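Local coordinates for alginate biosynthesis protein AlgJ (Pseudomonas putida, PDB 4O8V), which probably acts with AlgI and AlgF at the inner membrane to add acetyl groups to the O-2 and O-3 positions of mannuronate residues in alginate, at residues L56-V61 and V97-L102; I153-N158 and T190-D195. All blocks are in the same frame, centred on the assembly; numbering follows the deposited sequence.

Contact 1 is buried and contact 2 lies on the surface; their centres are 26 Å apart and, with nearest atoms about 17 Å apart, they do not touch. They hold different elements. In contact 1, strand 55-61 of the central parallel sheet receives the loop that leads into helix 103-109, with a single direct backbone bond, three bridging waters and otherwise aliphatic and aromatic carbon. In contact 2, strands 152-162 and 184-193 pair antiparallel in a two-stranded sheet, with several direct backbone bonds, a threonine pair and a salt bridge. Both lie away from the residues thought to be catalytic, Asp120, His122 and Ser218.

Contact 1: L56-V61 and V97-L102; sequences LVLAIV and VFAPDL
Leu58 N donates to Phe98 O at 2.9 Å, and this is the one direct hydrogen bond between the two backbones. Next to it, Ala99 CA makes a CH...O contact with Leu58 O. On either side of this close approach water bridges the backbones: before it, one molecule links Leu56 O to Phe98 N; after it, Ile60 N donates to a second, also bonded to Leu58 O and Pro100 O, and Leu102 N to a third, also bonded to Ile60 O and Pro100 O. Among the apolar contacts, Val57 CG2 meets the edge of the Phe98 ring in its plane, 4.0 Å from CD2, while Val57 CG1 lies 3.8 Å from Pro100 CD; Pro100 CG sits over a ring face, offset toward the rim. Elsewhere, Val97 turns CG1 anti to its backbone nitrogen (chi1 170°), which brings that methyl 3.8 Å from both CB and CD2 of Leu58, and Ile60 CD1 reaches Ala99 CB. Leu102 points toward the strand and lays CD1 3.5 Å from Ile60 O and 4.1 Å from Ala59 CB. Strand 55-61 is an outermost strand of a parallel sheet flanked by helices, as in the alpha/beta core of SGNH hydrolases, and 97-102 runs along its outer edge.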
loop_
_atom_site.group_PDB
_atom_site.type_symbol
_atom_site.label_atom_id
_atom_site.label_comp_id
_atom_site.label_asym_id
_atom_site.label_seq_id
_atom_site.Cartn_x
_atom_site.Cartn_y
_atom_site.Cartn_z
ATOM N N LEU A 56 14.844 -4.421 0.370
ATOM C CA LEU A 56 13.401 -4.314 0.184
ATOM C C LEU A 56 12.666 -4.431 1.500
ATOM O O LEU A 56 12.908 -5.363 2.265
ATOM C CB LEU A 56 12.900 -5.396 -0.754
ATOM C CG LEU A 56 11.371 -5.472 -0.903
ATOM C CD1 LEU A 56 10.765 -4.148 -1.420
ATOM C CD2 LEU A 56 10.995 -6.654 -1.793
ATOM N N VAL A 57 11.777 -3.482 1.750
ATOM C CA VAL A 57 10.843 -3.593 2.857
ATOM C C VAL A 57 9.437 -3.569 2.247
ATOM O O VAL A 57 8.947 -2.529 1.760
ATOM C CB VAL A 57 11.003 -2.464 3.887
ATOM C CG1 VAL A 57 9.975 -2.639 5.025
ATOM C CG2 VAL A 57 12.406 -2.408 4.437
ATOM N N LEU A 58 8.809 -4.738 2.226
ATOM C CA LEU A 58 7.486 -4.889 1.640
ATOM C C LEU A 58 6.464 -4.440 2.663
ATOM O O LEU A 58 6.539 -4.862 3.813
ATOM C CB LEU A 58 7.240 -6.344 1.223
ATOM C CG LEU A 58 5.898 -6.667 0.562
ATOM C CD1 LEU A 58 5.744 -5.911 -0.775
ATOM C CD2 LEU A 58 5.785 -8.181 0.340
ATOM N N ALA A 59 5.523 -3.594 2.240
ATOM C CA ALA A 59 4.502 -3.061 3.149
ATOM C C ALA A 59 3.134 -3.577 2.707
ATOM O O ALA A 59 2.475 -2.989 1.836
ATOM C CB ALA A 59 4.533 -1.555 3.173
ATOM N N ILE A 60 2.734 -4.710 3.280
ATOM C CA ILE A 60 1.464 -5.343 2.889
ATOM C C ILE A 60 0.323 -4.612 3.607
ATOM O O ILE A 60 0.216 -4.695 4.822
ATOM C CB ILE A 60 1.436 -6.858 3.248
ATOM C CG1 ILE A 60 2.568 -7.617 2.542
ATOM C CG2 ILE A 60 0.064 -7.488 2.870
ATOM C CD1 ILE A 60 2.763 -9.029 3.118
ATOM N N VAL A 61 -0.507 -3.878 2.866
ATOM C CA VAL A 61 -1.611 -3.137 3.499
ATOM C C VAL A 61 -2.820 -4.049 3.672
ATOM O O VAL A 61 -3.302 -4.635 2.718
ATOM C CB VAL A 61 -2.028 -1.912 2.674
ATOM C CG1 VAL A 61 -3.019 -1.026 3.483
ATOM C CG2 VAL A 61 -0.787 -1.102 2.289
ATOM N N VAL A 97 11.465 -12.389 1.831
ATOM C CA VAL A 97 11.080 -10.997 1.682
ATOM C C VAL A 97 10.677 -10.439 3.048
ATOM O O VAL A 97 9.841 -11.021 3.738
ATOM C CB VAL A 97 9.931 -10.851 0.670
ATOM C CG1 VAL A 97 9.362 -9.433 0.678
ATOM C CG2 VAL A 97 10.441 -11.232 -0.734
ATOM N N PHE A 98 11.294 -9.326 3.435
ATOM C CA PHE A 98 11.024 -8.673 4.720
ATOM C C PHE A 98 9.724 -7.871 4.677
ATOM O O PHE A 98 9.623 -6.878 3.938
ATOM C CB PHE A 98 12.202 -7.774 5.084
ATOM C CG PHE A 98 12.092 -7.122 6.431
ATOM C CD1 PHE A 98 11.861 -7.876 7.569
ATOM C CD2 PHE A 98 12.251 -5.754 6.562
ATOM C CE1 PHE A 98 11.777 -7.273 8.823
ATOM C CE2 PHE A 98 12.184 -5.148 7.809
ATOM C CZ PHE A 98 11.934 -5.910 8.939
ATOM N N ALA A 99 8.740 -8.288 5.474
ATOM C CA ALA A 99 7.400 -7.693 5.422
ATOM C C ALA A 99 6.847 -7.498 6.827
ATOM O O ALA A 99 6.190 -8.384 7.379
ATOM C CB ALA A 99 6.441 -8.565 4.592
ATOM N N PRO A 100 7.123 -6.333 7.415
ATOM C CA PRO A 100 6.644 -6.034 8.770
ATOM C C PRO A 100 5.124 -6.075 8.866
ATOM O O PRO A 100 4.410 -5.736 7.923
ATOM C CB PRO A 100 7.172 -4.616 9.022
ATOM C CG PRO A 100 8.379 -4.500 8.098
ATOM C CD PRO A 100 7.966 -5.254 6.865
ATOM N N ASP A 101 4.628 -6.492 10.024
ATOM C CA ASP A 101 3.186 -6.586 10.205
ATOM C C ASP A 101 2.546 -5.218 10.405
ATOM O O ASP A 101 2.872 -4.508 11.353
ATOM C CB ASP A 101 2.867 -7.487 11.391
ATOM C CG ASP A 101 1.368 -7.648 11.592
ATOM O OD1 ASP A 101 0.743 -8.450 10.871
ATOM O OD2 ASP A 101 0.818 -6.945 12.448
ATOM N N LEU A 102 1.644 -4.840 9.507
ATOM C CA LEU A 102 0.952 -3.553 9.619
ATOM C C LEU A 102 -0.448 -3.702 10.222
ATOM O O LEU A 102 -1.028 -2.740 10.746
ATOM C CB LEU A 102 0.841 -2.876 8.262
ATOM C CG LEU A 102 2.161 -2.567 7.551
ATOM C CD1 LEU A 102 1.826 -1.868 6.242
ATOM C CD2 LEU A 102 3.057 -1.695 8.427
HETATM O O HOH W 1 13.180 -8.086 1.635
HETATM O O HOH W 2 4.428 -5.888 5.267
HETATM O O HOH W 3 1.649 -5.891 6.759
#

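Contact 2: I153-N158 and T190-D195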
loop_
_atom_site.group_PDB
_atom_site.type_symbol
_atom_site.label_atom_id
_atom_site.label_comp_id
_atom_site.label_asym_id
_atom_site.label_seq_id
_atom_site.Cartn_x
_atom_site.Cartn_y
_atom_site.Cartn_z
ATOM N N ILE A 153 9.168 17.795 10.251
ATOM C CA ILE A 153 8.026 18.177 11.070
ATOM C C ILE A 153 6.745 18.054 10.246
ATOM O O ILE A 153 6.675 18.524 9.105
ATOM C CB ILE A 153 8.172 19.621 11.608
ATOM C CG1 ILE A 153 9.272 19.673 12.674
ATOM C CG2 ILE A 153 6.847 20.108 12.174
ATOM C CD1 ILE A 153 9.685 21.083 13.133
ATOM N N THR A 154 5.740 17.396 10.814
ATOM C CA THR A 154 4.429 17.266 10.172
ATOM C C THR A 154 3.457 18.208 10.846
ATOM O O THR A 154 3.375 18.226 12.066
ATOM C CB THR A 154 3.905 15.815 10.247
ATOM O OG1 THR A 154 4.764 14.970 9.469
ATOM C CG2 THR A 154 2.461 15.713 9.717
ATOM N N GLU A 155 2.772 19.038 10.063
ATOM C CA GLU A 155 1.797 19.966 10.629
ATOM C C GLU A 155 0.392 19.594 10.173
ATOM O O GLU A 155 0.163 19.265 9.003
ATOM C CB GLU A 155 2.107 21.409 10.226
ATOM C CG GLU A 155 3.405 21.968 10.813
ATOM C CD GLU A 155 3.638 23.427 10.438
ATOM O OE1 GLU A 155 2.794 23.994 9.705
ATOM O OE2 GLU A 155 4.659 24.007 10.876
ATOM N N ALA A 156 -0.550 19.642 11.100
ATOM C CA ALA A 156 -1.934 19.342 10.787
ATOM C C ALA A 156 -2.629 20.634 10.424
ATOM O O ALA A 156 -2.580 21.599 11.192
ATOM C CB ALA A 156 -2.614 18.682 11.968
ATOM N N GLY A 157 -3.257 20.663 9.254
ATOM C CA GLY A 157 -3.995 21.836 8.823
ATOM C C GLY A 157 -5.489 21.713 9.105
ATOM O O GLY A 157 -5.904 21.128 10.100
ATOM N N ASN A 158 -6.299 22.269 8.217
ATOM C CA ASN A 158 -7.740 22.280 8.421
ATOM C C ASN A 158 -8.361 20.936 8.059
ATOM O O ASN A 158 -7.741 20.111 7.401
ATOM C CB ASN A 158 -8.381 23.404 7.606
ATOM C CG ASN A 158 -7.972 24.777 8.092
ATOM O OD1 ASN A 158 -7.580 24.949 9.254
ATOM N ND2 ASN A 158 -8.049 25.767 7.204
ATOM N N THR A 190 0.721 18.021 6.231
ATOM C CA THR A 190 1.892 18.265 5.403
ATOM C C THR A 190 3.188 18.136 6.209
ATOM O O THR A 190 3.253 18.522 7.375
ATOM C CB THR A 190 1.819 19.656 4.754
ATOM O OG1 THR A 190 1.623 20.640 5.765
ATOM C CG2 THR A 190 0.638 19.735 3.790
ATOM N N THR A 191 4.228 17.609 5.565
ATOM C CA THR A 191 5.498 17.350 6.225
ATOM C C THR A 191 6.611 18.139 5.549
ATOM O O THR A 191 6.677 18.194 4.324
ATOM C CB THR A 191 5.834 15.849 6.196
ATOM O OG1 THR A 191 4.782 15.114 6.848
ATOM C CG2 THR A 191 7.183 15.574 6.885
ATOM N N ARG A 192 7.470 18.759 6.347
ATOM C CA ARG A 192 8.572 19.542 5.814
ATOM C C ARG A 192 9.857 19.223 6.569
ATOM O O ARG A 192 9.817 18.916 7.760
ATOM C CB ARG A 192 8.254 21.034 5.923
ATOM C CG ARG A 192 8.042 21.473 7.365
ATOM C CD ARG A 192 7.526 22.894 7.496
ATOM N NE ARG A 192 7.182 23.197 8.883
ATOM C CZ ARG A 192 8.068 23.534 9.818
ATOM N NH1 ARG A 192 9.362 23.618 9.517
ATOM N NH2 ARG A 192 7.661 23.790 11.055
ATOM N N PRO A 193 11.003 19.287 5.877
ATOM C CA PRO A 193 12.294 19.210 6.573
ATOM C C PRO A 193 12.497 20.419 7.468
ATOM O O PRO A 193 12.002 21.496 7.151
ATOM C CB PRO A 193 13.319 19.200 5.429
ATOM C CG PRO A 193 12.604 19.839 4.277
ATOM C CD PRO A 193 11.157 19.439 4.421
ATOM N N VAL A 194 13.206 20.244 8.576
ATOM C CA VAL A 194 13.535 21.360 9.449
ATOM C C VAL A 194 14.579 22.273 8.790
ATOM O O VAL A 194 14.542 23.497 8.958
ATOM C CB VAL A 194 14.048 20.856 10.812
ATOM C CG1 VAL A 194 14.452 22.023 11.703
ATOM C CG2 VAL A 194 12.974 20.003 11.488
ATOM N N ASP A 195 15.486 21.665 8.028
ATOM C CA ASP A 195 16.507 22.383 7.256
ATOM C C ASP A 195 17.324 23.362 8.103
ATOM O O ASP A 195 18.531 23.525 7.897
ATOM C CB ASP A 195 15.859 23.125 6.076
ATOM C CG ASP A 195 15.703 22.243 4.848
HETATM O O HOH W 4 -0.853 20.935 6.714
#
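Ile153 packs against one face of the Arg192 guanidinium, with CB over its centre and CG2 3.9 Å from Arg192 NH2, the two side chains running side by side. At the tip of Ile153, CD1 meets Val194 CG2 at 3.8 Å, just where the second strand gives way to loop. Arg192 starts with CG between its backbone nitrogen and carbonyl carbon (chi1 61°) and then extends to NE, which carries the guanidinium diagonally to Glu155 on the partner strand. There NH2 donates to OE2 at 3.0 Å in a salt bridge, with a weak second bond from NE; NH2 meets OE2 on the anti side, 29° out of the carboxylate plane, and carboxylate and guanidinium planes stand 82° apart. The two backbones form an antiparallel two-stranded sheet, in which Ile153-Arg192 and Glu155-Thr190 are hydrogen-bonded pairs and Thr154-Thr191, with 4.1 Å between CA atoms, is the non-hydrogen-bonded pair between them. Thr154 and Thr191 point to the face opposite Ile153, Glu155 and Arg192. Thr191 OG1 donates to Thr154 OG1 at 2.6 Å, and Gln233 and Asn226 bond to the Thr154 and Thr191 hydroxyls respectively. Near Glu155, a water joins its carbonyl oxygen to Thr190 OG1.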